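TRNA dimethylallyltransferase (Bacillus halodurans, PDB 3EXA) probably transfers a dimethylallyl group from dimethylallyl diphosphate to the adenine at position 37 of tRNAs that read codons beginning with uridine, with magnesium as cofactor. Local coordinates at residues Ala48-Thr51 / Ala52-Asp56; Asp35-Gln38 / Val39-Gly42; Asp122-His125 / Glu126-Phe130; Lys272-Leu275 / Thr276-Asn280. All coordinates share one frame; numbering follows the deposited sequence.

Contact 1 of 4, residues Ala48-Thr51 / Ala52-Asp56; sequences AKIT and AEEMD
The extended side chain of Glu54 reaches back to Thr51, the residue that opens its helix. Its OE2 accepts the backbone N-H of Thr51 at 2.8 Å, the donor approaching from above the carboxylate plane, 39° out of it. In return Thr51 OG1 accepts the backbone N-H of Glu54; the N to OG1 distance of 3.1 Å is less certain, because the hydroxyl is placed too tightly in the model. Thr51 OG1 sits between its own backbone N and carbonyl carbon (chi1 62°), which turns the hydroxyl toward the first turn. This reciprocal pair is a capping box with Thr51 as N-cap of the short helix 52-55, whose first turn is also tied by Met55 N to Thr51 O at 3.1 Å. With an alanine in place of Glu54, the amide of Thr51 would probably lose its carboxylate partner, leaving half of the box undone. Beside the cap, Ile50 supplies an apolar flank: its CD1 lies 3.5 Å from CG of the selenomethionine Met55, while its CG2 meets Met55 CE at the same distance. The CG1 branch of Ile50, anti to the backbone N (chi1 177°), runs past Glu54 CB. Farther out, Ile50 rests on His60 and on Thr17 of the predicted ATP-binding P-loop, also inferred to bind substrate, and Lys49 NZ forms salt bridges with Asp44 and Asp64.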
loop_
_atom_site.group_PDB
_atom_site.type_symbol
_atom_site.label_atom_id
_atom_site.label_comp_id
_atom_site.label_asym_id
_atom_site.label_seq_id
_atom_site.Cartn_x
_atom_site.Cartn_y
_atom_site.Cartn_z
ATOM N N ALA A 48 -36.612 2.215 -6.207
ATOM C CA ALA A 48 -37.580 3.170 -5.672
ATOM C C ALA A 48 -37.052 4.586 -5.852
ATOM O O ALA A 48 -37.096 5.405 -4.927
ATOM C CB ALA A 48 -37.839 2.891 -4.196
ATOM N N LYS A 49 -36.549 4.860 -7.052
ATOM C CA LYS A 49 -35.991 6.165 -7.389
ATOM C C LYS A 49 -37.040 7.262 -7.258
ATOM O O LYS A 49 -38.194 7.092 -7.665
ATOM C CB LYS A 49 -35.431 6.132 -8.815
ATOM C CG LYS A 49 -34.516 7.295 -9.155
ATOM C CD LYS A 49 -33.749 7.043 -10.453
ATOM C CE LYS A 49 -32.734 5.916 -10.304
ATOM N NZ LYS A 49 -32.149 5.511 -11.610
ATOM N N ILE A 50 -36.635 8.391 -6.683
ATOM C CA ILE A 50 -37.543 9.517 -6.511
ATOM C C ILE A 50 -37.906 10.107 -7.870
ATOM O O ILE A 50 -37.064 10.210 -8.758
ATOM C CB ILE A 50 -36.912 10.639 -5.647
ATOM C CG1 ILE A 50 -37.878 11.826 -5.568
ATOM C CG2 ILE A 50 -35.592 11.095 -6.254
ATOM C CD1 ILE A 50 -37.457 12.905 -4.601
ATOM N N THR A 51 -39.162 10.502 -8.024
ATOM C CA THR A 51 -39.613 11.077 -9.281
ATOM C C THR A 51 -39.471 12.597 -9.279
ATOM O O THR A 51 -39.358 13.217 -8.224
ATOM C CB THR A 51 -41.076 10.712 -9.544
ATOM O OG1 THR A 51 -41.899 11.267 -8.508
ATOM C CG2 THR A 51 -41.243 9.194 -9.562
ATOM N N ALA A 52 -39.478 13.195 -10.466
ATOM C CA ALA A 52 -39.357 14.645 -10.570
ATOM C C ALA A 52 -40.527 15.307 -9.843
ATOM O O ALA A 52 -40.385 16.395 -9.276
ATOM C CB ALA A 52 -39.328 15.069 -12.037
ATOM N N GLU A 53 -41.677 14.636 -9.857
ATOM C CA GLU A 53 -42.881 15.138 -9.209
ATOM C C GLU A 53 -42.741 15.091 -7.681
ATOM O O GLU A 53 -43.220 15.984 -6.982
ATOM C CB GLU A 53 -44.092 14.319 -9.674
ATOM C CG GLU A 53 -45.430 15.024 -9.517
ATOM C CD GLU A 53 -46.584 14.224 -10.106
ATOM O OE1 GLU A 53 -47.719 14.754 -10.169
ATOM O OE2 GLU A 53 -46.355 13.062 -10.506
ATOM N N GLU A 54 -42.088 14.053 -7.163
ATOM C CA GLU A 54 -41.884 13.944 -5.720
ATOM C C GLU A 54 -40.883 15.007 -5.247
ATOM O O GLU A 54 -40.956 15.470 -4.114
ATOM C CB GLU A 54 -41.358 12.554 -5.350
ATOM C CG GLU A 54 -42.261 11.408 -5.775
ATOM C CD GLU A 54 -41.682 10.045 -5.433
ATOM O OE1 GLU A 54 -41.787 9.630 -4.261
ATOM O OE2 GLU A 54 -41.105 9.402 -6.334
HETATM N N MSE A 55 -39.951 15.384 -6.121
HETATM C CA MSE A 55 -38.953 16.396 -5.788
HETATM C C MSE A 55 -39.655 17.727 -5.590
HETATM O O MSE A 55 -39.196 18.597 -4.842
HETATM C CB MSE A 55 -37.935 16.543 -6.911
HETATM C CG MSE A 55 -37.081 15.317 -7.128
HETATM SE SE MSE A 55 -35.754 15.547 -8.508
HETATM C CE MSE A 55 -34.941 13.792 -8.431
ATOM N N ASP A 56 -40.770 17.872 -6.291
ATOM C CA ASP A 56 -41.584 19.068 -6.224
ATOM C C ASP A 56 -40.714 20.316 -6.217
ATOM O O ASP A 56 -40.748 21.105 -5.275
ATOM C CB ASP A 56 -42.468 19.009 -4.975
ATOM C CG ASP A 56 -43.606 20.013 -5.011
ATOM O OD1 ASP A 56 -44.111 20.307 -6.116
ATOM O OD2 ASP A 56 -44.012 20.494 -3.929
#

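Contact 2 of 4, residues Asp35-Gln38 / Val39-Gly42; sequences DSMQ and VYRG
Met37 N donates to Asp35 OD2 at 2.8 Å, meeting the oxygen nearly along its C-O axis, and this bond closes an Asx turn. One step on, Gln38 N reaches Asp35 O at 2.9 Å, and a weak bond from Tyr40 N to Met37 O at 3.3 Å carries the coil forward. The selenomethionine Met37 then turns its side chain toward Tyr40: bends at chi2 (-57°) and chi3 bring SE to 5.0 Å from the centroid of the Tyr40 ring, an oblique Met-aromatic contact. The methyl end goes farther, Met37 CE lying at the ring edge, 3.6 Å from Tyr40 CE2. One face of the same ring has Val39 CG2 over its centre, so neighbours in sequence meet the ring on a face and at an edge. The same methyl, Val39 CG2, packs 3.2 Å from Ser36 O. Tyr40 OH is hydrogen-bonded to Glu70 O, which holds the far end of the ring, while Met37 and Tyr40 both touch Gln236. Residues 35-38, in the loop after strand 29-33 of the parallel sheet, probably contact substrate tRNA as in related enzymes, and the Asx turn shapes a loop that probably faces tRNA.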
loop_
_atom_site.group_PDB
_atom_site.type_symbol
_atom_site.label_atom_id
_atom_site.label_comp_id
_atom_site.label_asym_id
_atom_site.label_seq_id
_atom_site.Cartn_x
_atom_site.Cartn_y
_atom_site.Cartn_z
ATOM N N ASP A 35 -28.447 7.461 -1.058
ATOM C CA ASP A 35 -28.708 6.080 -1.463
ATOM C C ASP A 35 -27.882 5.672 -2.685
ATOM O O ASP A 35 -28.201 6.027 -3.816
ATOM C CB ASP A 35 -30.209 5.919 -1.731
ATOM C CG ASP A 35 -30.579 4.533 -2.203
ATOM O OD1 ASP A 35 -31.772 4.184 -2.110
ATOM O OD2 ASP A 35 -29.690 3.795 -2.671
ATOM N N SER A 36 -26.827 4.908 -2.431
ATOM C CA SER A 36 -25.911 4.439 -3.460
ATOM C C SER A 36 -26.554 3.790 -4.681
ATOM O O SER A 36 -25.968 3.798 -5.765
ATOM C CB SER A 36 -24.912 3.462 -2.845
ATOM O OG SER A 36 -25.587 2.347 -2.281
HETATM N N MSE A 37 -27.742 3.216 -4.525
HETATM C CA MSE A 37 -28.397 2.580 -5.663
HETATM C C MSE A 37 -29.060 3.578 -6.598
HETATM O O MSE A 37 -29.253 3.288 -7.775
HETATM C CB MSE A 37 -29.425 1.549 -5.190
HETATM C CG MSE A 37 -28.795 0.257 -4.709
HETATM SE SE MSE A 37 -27.672 -0.589 -6.078
HETATM C CE MSE A 37 -25.915 -0.265 -5.277
ATOM N N GLN A 38 -29.396 4.749 -6.068
ATOM C CA GLN A 38 -30.036 5.801 -6.846
ATOM C C GLN A 38 -29.114 6.355 -7.923
ATOM O O GLN A 38 -29.570 7.080 -8.806
ATOM C CB GLN A 38 -30.443 6.968 -5.945
ATOM C CG GLN A 38 -31.387 6.619 -4.819
ATOM C CD GLN A 38 -32.764 6.280 -5.317
ATOM O OE1 GLN A 38 -32.943 5.320 -6.064
ATOM N NE2 GLN A 38 -33.750 7.068 -4.911
ATOM N N VAL A 39 -27.823 6.040 -7.851
ATOM C CA VAL A 39 -26.887 6.569 -8.841
ATOM C C VAL A 39 -27.000 5.893 -10.196
ATOM O O VAL A 39 -26.759 6.525 -11.226
ATOM C CB VAL A 39 -25.397 6.463 -8.374
ATOM C CG1 VAL A 39 -25.253 6.977 -6.936
ATOM C CG2 VAL A 39 -24.885 5.035 -8.517
ATOM N N TYR A 40 -27.386 4.620 -10.195
ATOM C CA TYR A 40 -27.490 3.846 -11.435
ATOM C C TYR A 40 -28.701 4.172 -12.289
ATOM O O TYR A 40 -29.837 3.953 -11.885
ATOM C CB TYR A 40 -27.484 2.349 -11.108
ATOM C CG TYR A 40 -26.209 1.886 -10.441
ATOM C CD1 TYR A 40 -25.012 1.809 -11.161
ATOM C CD2 TYR A 40 -26.187 1.557 -9.095
ATOM C CE1 TYR A 40 -23.826 1.416 -10.551
ATOM C CE2 TYR A 40 -25.008 1.166 -8.473
ATOM C CZ TYR A 40 -23.835 1.097 -9.203
ATOM O OH TYR A 40 -22.663 0.709 -8.589
ATOM N N ARG A 41 -28.455 4.689 -13.484
ATOM C CA ARG A 41 -29.550 5.020 -14.376
ATOM C C ARG A 41 -30.100 3.808 -15.107
ATOM O O ARG A 41 -29.364 2.878 -15.438
ATOM C CB ARG A 41 -29.120 6.093 -15.376
ATOM C CG ARG A 41 -27.654 6.108 -15.656
ATOM C CD ARG A 41 -27.288 7.411 -16.299
ATOM N NE ARG A 41 -25.856 7.637 -16.199
ATOM C CZ ARG A 41 -25.241 8.731 -16.627
ATOM N NH1 ARG A 41 -25.936 9.710 -17.192
ATOM N NH2 ARG A 41 -23.927 8.845 -16.486
ATOM N N GLY A 42 -31.411 3.834 -15.344
ATOM C CA GLY A 42 -32.086 2.742 -16.020
ATOM C C GLY A 42 -32.665 1.777 -15.004
ATOM O O GLY A 42 -33.380 0.840 -15.361
#

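Contact 3 of 4, residues Asp122-His125 / Glu126-Phe130; sequences DYRH and ELEAF
Tyr123 and Leu127 meet one turn apart on helix 121-133, a textbook i to i+4 pairing on an alpha-helix that lies well away from the nucleotide-binding core. The scaffold is the regular ladder of backbone bonds, among them Leu127 N to Tyr123 O at 2.9 Å and Glu128 N to Arg124 O at 3.0 Å. Apolar contact comes next. The Tyr123 ring, with CG anti to the backbone N (chi1 -178°), swings along the helix so that Leu127 CG stands over one face, 4.2 Å from the ring centroid, in a CH-pi contact. Both leucine methyls take part: CD1 approaches Tyr123 CE1 to 3.6 Å, and CD2 lies near the phenol oxygen. Outward, Leu127 packs on Leu166 and Tyr123 on Lys170, joining this helix to helix 159-171. Polar groups form the third set. The Glu126 carboxylate comes obliquely to the CD2-CE2 rim of the tyrosine, on the same side of the ring plane as Leu127, its plane turned 72° from that of the ring. Arg124 and Glu128 carry opposite charges but do not form a salt bridge with each other. The carboxylate of Glu128 is instead placed for a salt bridge with Arg160, though its OE2 is less surely located. The helix also takes part in the contact with the second subunit of the crystal assembly, where Arg124 NH2 donates to Gly115 O of that subunit.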
loop_
_atom_site.group_PDB
_atom_site.type_symbol
_atom_site.label_atom_id
_atom_site.label_comp_id
_atom_site.label_asym_id
_atom_site.label_seq_id
_atom_site.Cartn_x
_atom_site.Cartn_y
_atom_site.Cartn_z
ATOM N N ASP A 122 10.808 3.146 3.259
ATOM C CA ASP A 122 11.930 3.386 4.154
ATOM C C ASP A 122 12.158 2.254 5.148
ATOM O O ASP A 122 13.301 1.857 5.391
ATOM C CB ASP A 122 11.746 4.705 4.912
ATOM C CG ASP A 122 11.649 5.902 3.983
ATOM O OD1 ASP A 122 12.314 5.901 2.924
ATOM O OD2 ASP A 122 10.915 6.849 4.320
ATOM N N TYR A 123 11.078 1.729 5.721
ATOM C CA TYR A 123 11.195 0.639 6.683
ATOM C C TYR A 123 11.770 -0.599 6.011
ATOM O O TYR A 123 12.547 -1.348 6.611
ATOM C CB TYR A 123 9.830 0.307 7.285
ATOM C CG TYR A 123 9.874 -0.780 8.336
ATOM C CD1 TYR A 123 9.292 -2.022 8.108
ATOM C CD2 TYR A 123 10.488 -0.558 9.569
ATOM C CE1 TYR A 123 9.315 -3.014 9.083
ATOM C CE2 TYR A 123 10.520 -1.545 10.550
ATOM C CZ TYR A 123 9.931 -2.769 10.304
ATOM O OH TYR A 123 9.948 -3.742 11.278
ATOM N N ARG A 124 11.384 -0.816 4.758
ATOM C CA ARG A 124 11.886 -1.969 4.032
ATOM C C ARG A 124 13.382 -1.758 3.852
ATOM O O ARG A 124 14.177 -2.687 4.011
ATOM C CB ARG A 124 11.196 -2.093 2.675
ATOM C CG ARG A 124 11.340 -3.465 2.044
ATOM C CD ARG A 124 11.958 -3.373 0.662
ATOM N NE ARG A 124 11.212 -4.162 -0.321
ATOM C CZ ARG A 124 10.011 -3.835 -0.792
ATOM N NH1 ARG A 124 9.406 -2.731 -0.378
ATOM N NH2 ARG A 124 9.411 -4.613 -1.677
ATOM N N HIS A 125 13.761 -0.525 3.526
ATOM C CA HIS A 125 15.168 -0.179 3.351
ATOM C C HIS A 125 15.893 -0.445 4.676
ATOM O O HIS A 125 17.021 -0.939 4.694
ATOM C CB HIS A 125 15.301 1.300 2.978
ATOM C CG HIS A 125 16.712 1.750 2.745
ATOM N ND1 HIS A 125 17.116 3.053 2.936
ATOM C CD2 HIS A 125 17.809 1.077 2.318
ATOM C CE1 HIS A 125 18.399 3.165 2.641
ATOM N NE2 HIS A 125 18.842 1.978 2.262
ATOM N N GLU A 126 15.231 -0.116 5.784
ATOM C CA GLU A 126 15.798 -0.313 7.116
ATOM C C GLU A 126 16.077 -1.785 7.396
ATOM O O GLU A 126 17.119 -2.128 7.947
ATOM C CB GLU A 126 14.834 0.235 8.166
ATOM C CG GLU A 126 15.252 0.027 9.609
ATOM C CD GLU A 126 14.219 0.577 10.576
ATOM O OE1 GLU A 126 13.853 1.768 10.438
ATOM O OE2 GLU A 126 13.775 -0.178 11.473
ATOM N N LEU A 127 15.138 -2.650 7.022
ATOM C CA LEU A 127 15.306 -4.077 7.245
ATOM C C LEU A 127 16.424 -4.657 6.384
ATOM O O LEU A 127 17.202 -5.493 6.846
ATOM C CB LEU A 127 14.010 -4.830 6.957
ATOM C CG LEU A 127 12.841 -4.467 7.871
ATOM C CD1 LEU A 127 11.605 -5.223 7.430
ATOM C CD2 LEU A 127 13.199 -4.788 9.310
ATOM N N GLU A 128 16.513 -4.217 5.134
ATOM C CA GLU A 128 17.550 -4.732 4.257
ATOM C C GLU A 128 18.914 -4.362 4.821
ATOM O O GLU A 128 19.813 -5.202 4.881
ATOM C CB GLU A 128 17.348 -4.196 2.835
ATOM C CG GLU A 128 16.030 -4.707 2.233
ATOM C CD GLU A 128 15.686 -4.093 0.891
ATOM O OE1 GLU A 128 15.866 -2.868 0.725
ATOM O OE2 GLU A 128 15.205 -4.834 0.006
ATOM N N ALA A 129 19.051 -3.116 5.266
ATOM C CA ALA A 129 20.299 -2.639 5.846
ATOM C C ALA A 129 20.601 -3.433 7.114
ATOM O O ALA A 129 21.756 -3.711 7.439
ATOM C CB ALA A 129 20.185 -1.153 6.175
ATOM N N PHE A 130 19.547 -3.809 7.824
ATOM C CA PHE A 130 19.696 -4.568 9.050
ATOM C C PHE A 130 20.224 -5.968 8.765
ATOM O O PHE A 130 21.171 -6.434 9.408
ATOM C CB PHE A 130 18.348 -4.681 9.751
ATOM C CG PHE A 130 18.416 -5.357 11.081
ATOM C CD1 PHE A 130 18.549 -4.612 12.244
ATOM C CD2 PHE A 130 18.386 -6.745 11.170
ATOM C CE1 PHE A 130 18.651 -5.237 13.480
ATOM C CE2 PHE A 130 18.488 -7.382 12.407
ATOM C CZ PHE A 130 18.622 -6.627 13.564
#

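Contact 4 of 4, residues Lys272-Leu275 / Thr276-Asn280; sequences KRQL and TWFRN
The ring of Phe278 lies alongside the side chain of Gln274, both pointing the same way, with ring and amide planes 85° apart. Phe278 CD1 comes within 3.1 Å of the carbonyl oxygen Gln274 O, an oblique approach. Phe278 CG stands anti to the carbonyl carbon (chi1 -70°), which lays the ring beside the preceding turn. Gln274 O is also the acceptor for Phe278 N at 3.2 Å, one rung of the helix ladder that includes a shorter bond from Arg279 N to Leu275 O at 2.8 Å. At the other end, Lys272 O receives Thr276 N at 3.2 Å and, weakly, the hydroxyl Thr276 OG1. The phenyl ring packs on Met194 of strand 191-198 and Val105 of helix 102-110. An alanine in place of Phe278 would probably open a gap between these two. Leu275 meets Pro11, predicted to bind ATP, and Gln274 touches Thr101, a likely tRNA contact. Leu275 and Phe278 thus pack inward, whereas Arg273 and Arg279 project from different sides of the helix end; Arg279, in a cation-pi contact with Trp286, and Arg273 would probably add positive charge, consistent with the tRNA contact inferred for 272-279.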
loop_
_atom_site.group_PDB
_atom_site.type_symbol
_atom_site.label_atom_id
_atom_site.label_comp_id
_atom_site.label_asym_id
_atom_site.label_seq_id
_atom_site.Cartn_x
_atom_site.Cartn_y
_atom_site.Cartn_z
ATOM N N LYS A 272 -34.500 -3.563 9.040
ATOM C CA LYS A 272 -34.161 -3.816 10.438
ATOM C C LYS A 272 -32.676 -3.534 10.702
ATOM O O LYS A 272 -32.310 -3.073 11.782
ATOM C CB LYS A 272 -34.490 -5.271 10.797
ATOM C CG LYS A 272 -34.173 -5.675 12.233
ATOM C CD LYS A 272 -34.251 -7.197 12.383
ATOM C CE LYS A 272 -33.188 -7.880 11.503
ATOM N NZ LYS A 272 -33.268 -9.376 11.454
ATOM N N ARG A 273 -31.827 -3.809 9.715
ATOM C CA ARG A 273 -30.404 -3.573 9.863
ATOM C C ARG A 273 -30.067 -2.100 9.726
ATOM O O ARG A 273 -29.163 -1.601 10.390
ATOM C CB ARG A 273 -29.619 -4.385 8.834
ATOM C CG ARG A 273 -28.969 -5.607 9.442
ATOM C CD ARG A 273 -28.770 -6.735 8.451
ATOM N NE ARG A 273 -28.270 -7.912 9.152
ATOM C CZ ARG A 273 -28.886 -8.485 10.184
ATOM N NH1 ARG A 273 -28.354 -9.553 10.765
ATOM N NH2 ARG A 273 -30.038 -7.999 10.630
ATOM N N GLN A 274 -30.793 -1.397 8.870
ATOM C CA GLN A 274 -30.532 0.019 8.689
ATOM C C GLN A 274 -30.922 0.797 9.943
ATOM O O GLN A 274 -30.246 1.751 10.328
ATOM C CB GLN A 274 -31.284 0.536 7.464
ATOM C CG GLN A 274 -30.624 0.131 6.156
ATOM C CD GLN A 274 -29.413 0.991 5.829
ATOM O OE1 GLN A 274 -29.555 2.174 5.502
ATOM N NE2 GLN A 274 -28.214 0.406 5.923
ATOM N N LEU A 275 -32.007 0.371 10.584
ATOM C CA LEU A 275 -32.486 1.007 11.807
ATOM C C LEU A 275 -31.492 0.772 12.941
ATOM O O LEU A 275 -31.165 1.690 13.695
ATOM C CB LEU A 275 -33.858 0.442 12.187
ATOM C CG LEU A 275 -35.070 1.303 11.805
ATOM C CD1 LEU A 275 -36.335 0.461 11.774
ATOM C CD2 LEU A 275 -35.204 2.429 12.822
ATOM N N THR A 276 -31.009 -0.460 13.051
ATOM C CA THR A 276 -30.052 -0.803 14.084
ATOM C C THR A 276 -28.804 0.061 13.953
ATOM O O THR A 276 -28.311 0.615 14.936
ATOM C CB THR A 276 -29.682 -2.301 14.016
ATOM O OG1 THR A 276 -30.743 -3.067 14.604
ATOM C CG2 THR A 276 -28.381 -2.580 14.757
ATOM N N TRP A 277 -28.308 0.205 12.736
ATOM C CA TRP A 277 -27.135 1.017 12.531
ATOM C C TRP A 277 -27.351 2.461 12.963
ATOM O O TRP A 277 -26.526 3.006 13.684
ATOM C CB TRP A 277 -26.718 0.992 11.071
ATOM C CG TRP A 277 -25.470 1.750 10.826
ATOM C CD1 TRP A 277 -25.228 2.601 9.795
ATOM C CD2 TRP A 277 -24.266 1.700 11.605
ATOM N NE1 TRP A 277 -23.948 3.092 9.878
ATOM C CE2 TRP A 277 -23.335 2.563 10.985
ATOM C CE3 TRP A 277 -23.884 1.027 12.781
ATOM C CZ2 TRP A 277 -22.038 2.751 11.480
ATOM C CZ3 TRP A 277 -22.592 1.217 13.276
ATOM C CH2 TRP A 277 -21.690 2.081 12.629
ATOM N N PHE A 278 -28.445 3.092 12.541
ATOM C CA PHE A 278 -28.670 4.481 12.927
ATOM C C PHE A 278 -29.027 4.662 14.397
ATOM O O PHE A 278 -28.664 5.670 15.003
ATOM C CB PHE A 278 -29.730 5.122 12.029
ATOM C CG PHE A 278 -29.260 5.334 10.628
ATOM C CD1 PHE A 278 -29.944 4.774 9.560
ATOM C CD2 PHE A 278 -28.080 6.035 10.383
ATOM C CE1 PHE A 278 -29.452 4.894 8.260
ATOM C CE2 PHE A 278 -27.576 6.164 9.086
ATOM C CZ PHE A 278 -28.263 5.592 8.020
ATOM N N ARG A 279 -29.730 3.685 14.962
ATOM C CA ARG A 279 -30.104 3.727 16.370
ATOM C C ARG A 279 -28.829 3.713 17.198
ATOM O O ARG A 279 -28.799 4.194 18.333
ATOM C CB ARG A 279 -30.956 2.510 16.749
ATOM C CG ARG A 279 -32.439 2.669 16.490
ATOM C CD ARG A 279 -33.009 3.765 17.377
ATOM N NE ARG A 279 -34.460 3.905 17.258
ATOM C CZ ARG A 279 -35.193 4.702 18.031
ATOM N NH1 ARG A 279 -34.610 5.429 18.979
ATOM N NH2 ARG A 279 -36.504 4.775 17.861
ATOM N N ASN A 280 -27.774 3.160 16.614
ATOM C CA ASN A 280 -26.486 3.063 17.288
ATOM C C ASN A 280 -25.665 4.332 17.107
ATOM O O ASN A 280 -24.566 4.442 17.649
ATOM C CB ASN A 280 -25.704 1.866 16.744
ATOM C CG ASN A 280 -24.888 1.175 17.811
ATOM O OD1 ASN A 280 -24.020 0.358 17.514
ATOM N ND2 ASN A 280 -25.174 1.490 19.068
#

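How the contacts relate
Contact 2 and the first segment of contact 1 lie in the loop between strand 29-33 and helix 52-55, and the two contacts touch directly: Lys49 NZ lies 2.8 Å from Tyr40 O, a probable hydrogen bond, although their centres are 13 Å apart. Contact 4 comes near them from a distant part of the sequence, its nearest atoms about 8 Å from contact 2 and about 13 Å from contact 1. Contacts 1 and 4 touch the predicted nucleotide-binding loop, through Thr17 and Pro11, and contact 2 lies near it, while contacts 2 and 4 both lie near Thr101. Contact 3 stands apart, its centre about 46 Å from that of contact 4, yet both touch the second subunit.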